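Long-range contact in putative Nitroreductase (Desulfovibrio desulfuricans subsp. desulfuricans str. G20, PDB 3E39), which binds flavin mononucleotide and, as a member of the nitroreductase family, probably acts as an FMN-dependent oxidoreductase: residues A[30-42]-A[103-117]. Residues are numbered along the deposited sequence; the frame is centred on the assembly and turned at random. Where two conformers were deposited one is given.
Sequences AVRLILEAGIWAP and AAVQNMLLAAHALQL. With FMN (flavin mononucleotide), chain G.
I34 lies at the apolar centre of this contact, and its branches meet different residues. I34 CG2 lies 3.7 Å from CB of selenomethionine M108, and the two side chains cross at about a right angle. I34 CG1 is directed away from its own carbonyl carbon (chi1 -70°), which carries it and CD1 toward A112, L115 and L117. I34 CD1 is 3.9 Å from L117 CD1. L115 CD1 packs against I34 CG1 and A30 O, while its CD2 meets L33 CD1. L115 and L117 belong to the Schellman turn that ends their helix, with Q116 as the C-prime residue.

Small residues let the helices come close: their axes approach to 7.5 Å and run roughly antiparallel at 147°. A37 CB touches A111 CB at 3.6 Å. G38 has no side chain, and in the conformer given M108 CG packs 3.6 Å from G38 CA. A41 CB sits tightly on the backbone of A104, 3.5 Å from its CA.

The polar edge is formed by N107. Its ND2 donates to A37 O at 3.0 Å, from above the carbonyl plane. A water accepts from the same ND2 and also lies within hydrogen-bonding distance of W40 O. N107 OD1 accepts from Q106 NE2 of the second subunit. The amide is therefore held at both ends.

Beyond it, P42 borders an FMN at its ribityl and phosphate side. Arginines of the second subunit also bind this FMN. On the sheet side, I34 packs on I82 and M108 on F52 and V84, while A112 reaches A119 of strand 118-122. The antiparallel pair thus joins the sheet to the dimer interface.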
loop_
_atom_site.group_PDB
_atom_site.type_symbol
_atom_site.label_atom_id
_atom_site.label_comp_id
_atom_site.label_asym_id
_atom_site.label_seq_id
_atom_site.Cartn_x
_atom_site.Cartn_y
_atom_site.Cartn_z
ATOM N N ALA A 30 18.652 0.288 -10.077
ATOM C CA ALA A 30 17.737 0.928 -9.114
ATOM C C ALA A 30 16.278 0.801 -9.625
ATOM O O ALA A 30 15.379 0.402 -8.855
ATOM C CB ALA A 30 18.096 2.379 -8.856
ATOM N N VAL A 31 16.049 1.114 -10.894
ATOM C CA VAL A 31 14.684 1.039 -11.438
ATOM C C VAL A 31 14.166 -0.405 -11.342
ATOM O O VAL A 31 12.996 -0.656 -10.947
ATOM C CB VAL A 31 14.585 1.579 -12.888
ATOM C CG1 VAL A 31 13.185 1.316 -13.465
ATOM C CG2 VAL A 31 14.963 3.100 -12.894
ATOM N N ARG A 32 15.030 -1.355 -11.690
ATOM C CA ARG A 32 14.664 -2.775 -11.614
ATOM C C ARG A 32 14.292 -3.181 -10.185
ATOM O O ARG A 32 13.267 -3.857 -9.965
ATOM C CB ARG A 32 15.807 -3.667 -12.133
ATOM C CG ARG A 32 15.333 -5.090 -12.377
ATOM C CD ARG A 32 16.495 -6.040 -12.672
ATOM N NE ARG A 32 17.323 -6.250 -11.483
ATOM C CZ ARG A 32 17.023 -7.088 -10.485
ATOM N NH1 ARG A 32 15.910 -7.809 -10.505
ATOM N NH2 ARG A 32 17.850 -7.200 -9.447
ATOM N N LEU A 33 15.110 -2.793 -9.211
ATOM C CA LEU A 33 14.830 -3.112 -7.808
ATOM C C LEU A 33 13.506 -2.489 -7.339
ATOM O O LEU A 33 12.752 -3.131 -6.580
ATOM C CB LEU A 33 15.957 -2.686 -6.879
ATOM C CG LEU A 33 17.242 -3.485 -7.054
ATOM C CD1 LEU A 33 18.365 -2.832 -6.272
ATOM C CD2 LEU A 33 17.024 -4.972 -6.632
ATOM N N ILE A 34 13.222 -1.265 -7.801
ATOM C CA ILE A 34 11.981 -0.593 -7.447
ATOM C C ILE A 34 10.789 -1.368 -8.037
ATOM O O ILE A 34 9.809 -1.661 -7.359
ATOM C CB ILE A 34 11.981 0.885 -7.876
ATOM C CG1 ILE A 34 12.969 1.687 -7.010
ATOM C CG2 ILE A 34 10.591 1.494 -7.714
ATOM C CD1 ILE A 34 13.336 3.084 -7.574
ATOM N N LEU A 35 10.893 -1.729 -9.301
ATOM C CA LEU A 35 9.815 -2.464 -9.963
ATOM C C LEU A 35 9.601 -3.831 -9.287
ATOM O O LEU A 35 8.461 -4.247 -9.087
ATOM C CB LEU A 35 10.122 -2.634 -11.445
ATOM C CG LEU A 35 10.040 -1.385 -12.326
ATOM C CD1 LEU A 35 10.622 -1.745 -13.708
ATOM C CD2 LEU A 35 8.644 -0.889 -12.434
ATOM N N GLU A 36 10.696 -4.503 -8.917
ATOM C CA GLU A 36 10.609 -5.821 -8.214
ATOM C C GLU A 36 9.857 -5.700 -6.896
ATOM O O GLU A 36 9.105 -6.604 -6.509
ATOM C CB GLU A 36 12.015 -6.404 -7.952
ATOM C CG GLU A 36 12.665 -7.033 -9.193
ATOM C CD GLU A 36 11.985 -8.304 -9.636
ATOM O OE1 GLU A 36 11.442 -9.047 -8.783
ATOM O OE2 GLU A 36 12.013 -8.594 -10.843
ATOM N N ALA A 37 10.073 -4.590 -6.194
ATOM C CA ALA A 37 9.324 -4.298 -4.948
ATOM C C ALA A 37 7.833 -4.185 -5.288
ATOM O O ALA A 37 6.964 -4.721 -4.600
ATOM C CB ALA A 37 9.821 -3.002 -4.304
ATOM N N GLY A 38 7.538 -3.478 -6.372
ATOM C CA GLY A 38 6.170 -3.322 -6.826
ATOM C C GLY A 38 5.430 -4.620 -7.143
ATOM O O GLY A 38 4.302 -4.798 -6.663
ATOM N N ILE A 39 6.045 -5.534 -7.908
ATOM C CA ILE A 39 5.372 -6.767 -8.304
ATOM C C ILE A 39 5.174 -7.720 -7.125
ATOM O O ILE A 39 4.272 -8.579 -7.158
ATOM C CB ILE A 39 6.056 -7.484 -9.481
ATOM C CG1 ILE A 39 7.373 -8.109 -9.079
ATOM C CG2 ILE A 39 6.242 -6.532 -10.696
ATOM C CD1 ILE A 39 7.932 -9.031 -10.211
ATOM N N TRP A 40 5.980 -7.558 -6.073
ATOM C CA TRP A 40 5.888 -8.385 -4.860
ATOM C C TRP A 40 4.881 -7.874 -3.812
ATOM O O TRP A 40 4.683 -8.510 -2.773
ATOM C CB TRP A 40 7.266 -8.724 -4.278
ATOM C CG TRP A 40 7.867 -9.866 -5.060
ATOM C CD1 TRP A 40 8.685 -9.771 -6.147
ATOM C CD2 TRP A 40 7.571 -11.260 -4.907
ATOM N NE1 TRP A 40 8.964 -11.013 -6.634
ATOM C CE2 TRP A 40 8.288 -11.950 -5.897
ATOM C CE3 TRP A 40 6.806 -11.991 -4.007
ATOM C CZ2 TRP A 40 8.241 -13.328 -6.019
ATOM C CZ3 TRP A 40 6.742 -13.338 -4.126
ATOM C CH2 TRP A 40 7.461 -14.013 -5.133
ATOM N N ALA A 41 4.231 -6.754 -4.090
ATOM C CA ALA A 41 3.087 -6.356 -3.274
ATOM C C ALA A 41 2.020 -7.447 -3.433
ATOM O O ALA A 41 1.951 -8.126 -4.471
ATOM C CB ALA A 41 2.528 -5.004 -3.740
ATOM N N PRO A 42 1.181 -7.639 -2.415
ATOM C CA PRO A 42 0.109 -8.640 -2.509
ATOM C C PRO A 42 -1.063 -8.185 -3.404
ATOM O O PRO A 42 -1.220 -7.006 -3.705
ATOM C CB PRO A 42 -0.353 -8.766 -1.057
ATOM C CG PRO A 42 -0.103 -7.385 -0.491
ATOM C CD PRO A 42 1.193 -6.960 -1.106
ATOM N N ALA A 103 -0.832 -0.721 -2.596
ATOM C CA ALA A 103 0.205 -1.518 -1.904
ATOM C C ALA A 103 1.454 -1.625 -2.779
ATOM O O ALA A 103 2.592 -1.556 -2.273
ATOM C CB ALA A 103 -0.326 -2.878 -1.519
ATOM N N ALA A 104 1.262 -1.772 -4.093
ATOM C CA ALA A 104 2.378 -1.801 -5.043
ATOM C C ALA A 104 3.111 -0.457 -5.068
ATOM O O ALA A 104 4.331 -0.411 -4.997
ATOM C CB ALA A 104 1.883 -2.141 -6.443
ATOM N N VAL A 105 2.361 0.643 -5.156
ATOM C CA VAL A 105 2.967 1.988 -5.139
ATOM C C VAL A 105 3.759 2.168 -3.816
ATOM O O VAL A 105 4.890 2.594 -3.829
ATOM C CB VAL A 105 1.953 3.124 -5.387
ATOM C CG1 VAL A 105 2.598 4.498 -5.191
ATOM C CG2 VAL A 105 1.270 3.058 -6.787
ATOM N N GLN A 106 3.163 1.822 -2.671
ATOM C CA GLN A 106 3.818 1.978 -1.399
ATOM C C GLN A 106 5.130 1.201 -1.321
ATOM O O GLN A 106 6.117 1.745 -0.864
ATOM C CB GLN A 106 2.885 1.571 -0.238
ATOM C CG GLN A 106 3.468 1.868 1.150
ATOM C CD GLN A 106 3.734 3.363 1.436
ATOM O OE1 GLN A 106 3.252 4.266 0.737
ATOM N NE2 GLN A 106 4.450 3.618 2.532
ATOM N N ASN A 107 5.143 -0.051 -1.797
ATOM C CA ASN A 107 6.373 -0.829 -1.849
ATOM C C ASN A 107 7.444 -0.124 -2.671
ATOM O O ASN A 107 8.600 -0.104 -2.286
ATOM C CB ASN A 107 6.138 -2.204 -2.476
ATOM C CG ASN A 107 5.720 -3.255 -1.488
ATOM O OD1 ASN A 107 5.593 -3.000 -0.276
ATOM N ND2 ASN A 107 5.522 -4.467 -2.000
HETATM N N MSE A 108 7.045 0.434 -3.806
HETATM C CA MSE A 108 7.969 1.147 -4.673
HETATM C C MSE A 108 8.527 2.419 -4.031
HETATM O O MSE A 108 9.707 2.711 -4.168
HETATM C CB MSE A 108 7.339 1.390 -6.042
HETATM C CG MSE A 108 7.207 0.079 -6.813
HETATM SE SE MSE A 108 6.739 0.261 -8.640
HETATM C CE MSE A 108 4.827 0.800 -8.308
ATOM N N LEU A 109 7.695 3.148 -3.279
ATOM C CA LEU A 109 8.132 4.353 -2.560
ATOM C C LEU A 109 9.124 3.971 -1.438
ATOM O O LEU A 109 10.120 4.668 -1.214
ATOM C CB LEU A 109 6.930 5.096 -1.962
ATOM C CG LEU A 109 5.935 5.755 -2.913
ATOM C CD1 LEU A 109 4.827 6.430 -2.077
ATOM C CD2 LEU A 109 6.664 6.697 -3.897
ATOM N N LEU A 110 8.837 2.870 -0.724
ATOM C CA LEU A 110 9.729 2.366 0.319
ATOM C C LEU A 110 11.055 1.880 -0.314
ATOM O O LEU A 110 12.148 2.136 0.199
ATOM C CB LEU A 110 9.061 1.249 1.122
ATOM C CG LEU A 110 7.895 1.711 2.012
ATOM C CD1 LEU A 110 7.145 0.526 2.654
ATOM C CD2 LEU A 110 8.402 2.691 3.107
ATOM N N ALA A 111 10.944 1.197 -1.445
ATOM C CA ALA A 111 12.116 0.722 -2.164
ATOM C C ALA A 111 12.979 1.891 -2.626
ATOM O O ALA A 111 14.213 1.853 -2.462
ATOM C CB ALA A 111 11.734 -0.167 -3.339
ATOM N N ALA A 112 12.346 2.930 -3.170
ATOM C CA ALA A 112 13.092 4.124 -3.595
ATOM C C ALA A 112 13.813 4.730 -2.397
ATOM O O ALA A 112 14.998 5.041 -2.472
ATOM C CB ALA A 112 12.167 5.156 -4.251
ATOM N N HIS A 113 13.101 4.911 -1.284
ATOM C CA HIS A 113 13.711 5.441 -0.057
ATOM C C HIS A 113 14.908 4.610 0.405
ATOM O O HIS A 113 15.978 5.167 0.757
ATOM C CB HIS A 113 12.654 5.496 1.043
ATOM C CG HIS A 113 13.182 5.929 2.368
ATOM N ND1 HIS A 113 13.287 7.253 2.726
ATOM C CD2 HIS A 113 13.641 5.210 3.419
ATOM C CE1 HIS A 113 13.780 7.332 3.953
ATOM N NE2 HIS A 113 14.001 6.107 4.395
ATOM N N ALA A 114 14.722 3.289 0.421
ATOM C CA ALA A 114 15.763 2.315 0.818
ATOM C C ALA A 114 17.010 2.442 -0.062
ATOM O O ALA A 114 18.131 2.179 0.376
ATOM C CB ALA A 114 15.209 0.874 0.751
ATOM N N LEU A 115 16.807 2.852 -1.311
ATOM C CA LEU A 115 17.908 3.033 -2.259
ATOM C C LEU A 115 18.481 4.451 -2.249
ATOM O O LEU A 115 19.237 4.808 -3.157
ATOM C CB LEU A 115 17.449 2.641 -3.674
ATOM C CG LEU A 115 17.131 1.161 -3.947
ATOM C CD1 LEU A 115 16.445 0.988 -5.277
ATOM C CD2 LEU A 115 18.388 0.298 -3.919
ATOM N N GLN A 116 18.135 5.225 -1.213
ATOM C CA GLN A 116 18.533 6.621 -1.034
ATOM C C GLN A 116 18.071 7.504 -2.191
ATOM O O GLN A 116 18.721 8.494 -2.544
ATOM C CB GLN A 116 20.042 6.738 -0.795
ATOM C CG GLN A 116 20.477 5.828 0.355
ATOM C CD GLN A 116 21.919 6.003 0.776
ATOM O OE1 GLN A 116 22.585 6.972 0.407
ATOM N NE2 GLN A 116 22.409 5.051 1.574
ATOM N N LEU A 117 16.947 7.128 -2.792
ATOM C CA LEU A 117 16.342 7.953 -3.819
ATOM C C LEU A 117 15.179 8.698 -3.205
ATOM O O LEU A 117 14.656 8.311 -2.148
ATOM C CB LEU A 117 15.870 7.118 -5.013
ATOM C CG LEU A 117 16.937 6.369 -5.790
ATOM C CD1 LEU A 117 16.280 5.478 -6.817
ATOM C CD2 LEU A 117 17.915 7.372 -6.444
HETATM N N1 FMN G . -5.863 -14.104 1.697
HETATM C C2 FMN G . -6.802 -14.889 2.323
HETATM O O2 FMN G . -6.436 -15.933 2.805
HETATM N N3 FMN G . -8.120 -14.507 2.444
HETATM C C4 FMN G . -8.570 -13.314 1.949
HETATM O O4 FMN G . -9.653 -12.876 2.341
HETATM C C4A FMN G . -7.655 -12.505 1.302
HETATM N N5 FMN G . -8.062 -11.307 0.792
HETATM C C5A FMN G . -7.138 -10.485 0.182
HETATM C C6 FMN G . -7.590 -9.291 -0.343
HETATM C C7 FMN G . -6.689 -8.421 -0.958
HETATM C C7M FMN G . -7.170 -7.139 -1.583
HETATM C C8 FMN G . -5.341 -8.748 -1.072
HETATM C C8M FMN G . -4.321 -7.715 -1.522
HETATM C C9 FMN G . -4.903 -9.959 -0.575
HETATM C C9A FMN G . -5.797 -10.853 0.050
HETATM N N10 FMN G . -5.380 -12.085 0.588
HETATM C C10 FMN G . -6.296 -12.889 1.195
HETATM C "C1'" FMN G . -3.948 -12.536 0.548
HETATM C "C2'" FMN G . -3.564 -12.956 -0.875
HETATM O "O2'" FMN G . -4.150 -14.202 -1.185
HETATM C "C3'" FMN G . -2.047 -12.952 -1.015
HETATM O "O3'" FMN G . -1.514 -11.675 -0.867
HETATM C "C4'" FMN G . -1.580 -13.531 -2.360
HETATM O "O4'" FMN G . -1.983 -14.890 -2.463
HETATM C "C5'" FMN G . -0.069 -13.496 -2.485
HETATM O "O5'" FMN G . 0.551 -14.158 -1.387
HETATM P P FMN G . 1.613 -13.394 -0.483
HETATM O O1P FMN G . 2.303 -14.422 0.380
HETATM O O2P FMN G . 0.835 -12.362 0.314
HETATM O O3P FMN G . 2.622 -12.705 -1.355
HETATM O O HOH W 1 5.467 -7.263 -0.499
#